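Local structure of cytosolic malate dehydrogenase (Trichomonas vaginalis, 4UUO) at residues G105-Q110 / L136-S141. The protein probably interconverts malate and oxaloacetate in the cytosol with NAD as the redox partner. Numbering follows the deposited sequence.
Sequences GIFTVQ and LIAQAS
I137 packs on F107 where helix 131-139 meets helix 96-117. Both helices belong to the Rossmann-type NAD-binding domain, with its parallel six-stranded sheet. Helix 96-117 follows strand 81-84 and helix 131-139 follows strand 123-126. The two strands are neighbours in that sheet, so the contact joins two successive strand-helix units. CB of I137 lies 4.1 Å from CB of F107. CG2 of I137 is the branch that reaches across. It stands anti to the backbone N and meets the backbone of helix 96-117, 3.7 Å from N of T108. The CG1 branch turns away from F107, and the side chain also touches A326 and W327 of helix 306-329.

At A138 the two helices come close, with its CA 5.0 Å from CA of F107. The same CA is 3.3 Å from O of F107, a CA-H...O contact with 136° at the hydrogen. CB of A138 sits at the edge of the F107 ring, near the ring plane, and also touches W150 of strand 150-152. The F107 ring itself runs on past A138 to L84 and S87. The F107 side chain also lies near N103 and G128, both predicted to bind NAD.

S141 closes the contact. Its OG is anti to its own carbonyl carbon, which turns it back toward I137. The hydroxyl donates to O of I137 and accepts from T108, so a two-bond relay ties the T108 side chain to a backbone carbonyl of helix 131-139. The carbonyl bond has a C=O...OG angle of 148°, with OG tilted 30° from the carbonyl plane. OG1 of T108 lies 2.9 Å from OG of S141.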
ATOM      1  N   GLY A 105      -7.076  -6.831 -28.327  1.00 68.12           N
ATOM      2  CA  GLY A 105      -7.702  -5.560 -28.640  1.00 69.85           C
ATOM      3  C   GLY A 105      -7.292  -4.471 -27.669  1.00 77.99           C
ATOM      4  O   GLY A 105      -7.003  -3.345 -28.074  1.00 85.28           O
ATOM      5  N   ILE A 106      -7.265  -4.807 -26.383  1.00 73.16           N
ATOM      6  CA  ILE A 106      -6.826  -3.867 -25.358  1.00 77.90           C
ATOM      7  C   ILE A 106      -5.395  -3.385 -25.597  1.00 89.96           C
ATOM      8  O   ILE A 106      -5.131  -2.182 -25.589  1.00 95.71           O
ATOM      9  CB  ILE A 106      -6.907  -4.493 -23.959  1.00 76.52           C
ATOM     10  CG1 ILE A 106      -8.358  -4.803 -23.601  1.00 62.51           C
ATOM     11  CG2 ILE A 106      -6.277  -3.579 -22.918  1.00 70.02           C
ATOM     12  CD1 ILE A 106      -8.517  -5.545 -22.295  1.00 57.51           C
ATOM     13  N   PHE A 107      -4.478  -4.318 -25.825  1.00 80.27           N
ATOM     14  CA  PHE A 107      -3.066  -3.960 -25.895  1.00 88.22           C
ATOM     15  C   PHE A 107      -2.589  -3.483 -27.275  1.00 84.41           C
ATOM     16  O   PHE A 107      -1.513  -2.894 -27.387  1.00 86.95           O
ATOM     17  CB  PHE A 107      -2.215  -5.138 -25.417  1.00 76.58           C
ATOM     18  CG  PHE A 107      -2.130  -5.239 -23.924  1.00 73.25           C
ATOM     19  CD1 PHE A 107      -1.149  -4.549 -23.227  1.00 86.31           C
ATOM     20  CD2 PHE A 107      -3.050  -5.990 -23.213  1.00 82.39           C
ATOM     21  CE1 PHE A 107      -1.078  -4.622 -21.846  1.00 79.43           C
ATOM     22  CE2 PHE A 107      -2.984  -6.071 -21.829  1.00 81.97           C
ATOM     23  CZ  PHE A 107      -1.997  -5.384 -21.146  1.00 82.82           C
ATOM     24  N   THR A 108      -3.373  -3.715 -28.320  1.00 84.10           N
ATOM     25  CA  THR A 108      -3.012  -3.158 -29.619  1.00 97.41           C
ATOM     26  C   THR A 108      -3.333  -1.672 -29.581  1.00 95.66           C
ATOM     27  O   THR A 108      -2.609  -0.848 -30.143  1.00 91.68           O
ATOM     28  CB  THR A 108      -3.741  -3.851 -30.805  1.00 83.74           C
ATOM     29  OG1 THR A 108      -3.279  -3.297 -32.040  1.00 98.76           O
ATOM     30  CG2 THR A 108      -5.250  -3.679 -30.725  1.00 82.64           C
ATOM     31  N   VAL A 109      -4.414  -1.343 -28.879  1.00 90.75           N
ATOM     32  CA  VAL A 109      -4.835   0.035 -28.677  1.00 97.86           C
ATOM     33  C   VAL A 109      -3.829   0.788 -27.808  1.00103.78           C
ATOM     34  O   VAL A 109      -3.420   1.901 -28.144  1.00 91.51           O
ATOM     35  CB  VAL A 109      -6.236   0.087 -28.033  1.00 93.61           C
ATOM     36  CG1 VAL A 109      -6.499   1.449 -27.405  1.00 85.97           C
ATOM     37  CG2 VAL A 109      -7.305  -0.274 -29.064  1.00 70.14           C
ATOM     38  N   GLN A 110      -3.420   0.163 -26.705  1.00102.24           N
ATOM     39  CA  GLN A 110      -2.467   0.766 -25.776  1.00 94.24           C
ATOM     40  C   GLN A 110      -1.048   0.797 -26.332  1.00 89.38           C
ATOM     41  O   GLN A 110      -0.271   1.703 -26.019  1.00 89.04           O
ATOM     42  CB  GLN A 110      -2.484   0.022 -24.439  1.00 81.95           C
ATOM     43  CG  GLN A 110      -3.797   0.180 -23.697  1.00103.29           C
ATOM     44  CD  GLN A 110      -3.733  -0.312 -22.271  1.00 95.25           C
ATOM     45  OE1 GLN A 110      -2.727  -0.871 -21.838  1.00 93.11           O
ATOM     46  NE2 GLN A 110      -4.812  -0.102 -21.528  1.00 97.86           N
ATOM     47  N   LEU A 136       3.927  -8.297 -26.253  1.00 93.62           N
ATOM     48  CA  LEU A 136       4.282  -8.500 -27.657  1.00 96.34           C
ATOM     49  C   LEU A 136       3.244  -7.871 -28.594  1.00 94.90           C
ATOM     50  O   LEU A 136       3.572  -7.432 -29.698  1.00 87.72           O
ATOM     51  CB  LEU A 136       4.431  -9.993 -27.966  1.00 76.85           C
ATOM     52  CG  LEU A 136       5.122 -10.317 -29.297  1.00 82.13           C
ATOM     53  CD1 LEU A 136       6.613 -10.033 -29.203  1.00 71.87           C
ATOM     54  CD2 LEU A 136       4.869 -11.757 -29.746  1.00 76.03           C
ATOM     55  N   ILE A 137       1.991  -7.841 -28.150  1.00 85.92           N
ATOM     56  CA  ILE A 137       0.924  -7.213 -28.919  1.00 88.40           C
ATOM     57  C   ILE A 137       1.140  -5.708 -28.964  1.00 86.06           C
ATOM     58  O   ILE A 137       1.048  -5.084 -30.023  1.00 80.95           O
ATOM     59  CB  ILE A 137      -0.479  -7.495 -28.316  1.00 96.74           C
ATOM     60  CG1 ILE A 137      -0.729  -9.002 -28.156  1.00 76.09           C
ATOM     61  CG2 ILE A 137      -1.558  -6.822 -29.150  1.00 73.27           C
ATOM     62  CD1 ILE A 137      -0.425  -9.808 -29.379  1.00 87.53           C
ATOM     63  N   ALA A 138       1.423  -5.134 -27.799  1.00 86.62           N
ATOM     64  CA  ALA A 138       1.646  -3.702 -27.682  1.00 81.76           C
ATOM     65  C   ALA A 138       2.855  -3.290 -28.505  1.00 88.96           C
ATOM     66  O   ALA A 138       2.798  -2.329 -29.280  1.00 86.01           O
ATOM     67  CB  ALA A 138       1.829  -3.313 -26.231  1.00 82.21           C
ATOM     68  N   GLN A 139       3.945  -4.030 -28.343  1.00 80.12           N
ATOM     69  CA  GLN A 139       5.168  -3.747 -29.083  1.00 93.78           C
ATOM     70  C   GLN A 139       4.943  -3.744 -30.596  1.00 91.02           C
ATOM     71  O   GLN A 139       5.482  -2.898 -31.313  1.00 92.08           O
ATOM     72  CB  GLN A 139       6.257  -4.758 -28.727  1.00 84.50           C
ATOM     73  CG  GLN A 139       7.427  -4.718 -29.694  1.00102.37           C
ATOM     74  CD  GLN A 139       8.619  -5.524 -29.228  1.00103.45           C
ATOM     75  OE1 GLN A 139       9.750  -5.040 -29.253  1.00103.63           O
ATOM     76  NE2 GLN A 139       8.377  -6.761 -28.814  1.00 99.70           N
ATOM     77  N   ALA A 140       4.130  -4.687 -31.067  1.00 92.03           N
ATOM     78  CA  ALA A 140       3.879  -4.866 -32.496  1.00 84.93           C
ATOM     79  C   ALA A 140       2.927  -3.814 -33.050  1.00 93.91           C
ATOM     80  O   ALA A 140       2.709  -3.739 -34.259  1.00106.52           O
ATOM     81  CB  ALA A 140       3.327  -6.258 -32.760  1.00 75.14           C
ATOM     82  N   SER A 141       2.358  -3.010 -32.159  1.00106.25           N
ATOM     83  CA  SER A 141       1.441  -1.955 -32.559  1.00 97.00           C
ATOM     84  C   SER A 141       2.140  -0.598 -32.546  1.00101.22           C
ATOM     85  O   SER A 141       1.594   0.396 -33.021  1.00126.05           O
ATOM     86  CB  SER A 141       0.220  -1.932 -31.638  1.00 95.69           C
ATOM     87  OG  SER A 141      -0.412  -3.201 -31.591  1.00 86.02           O
TER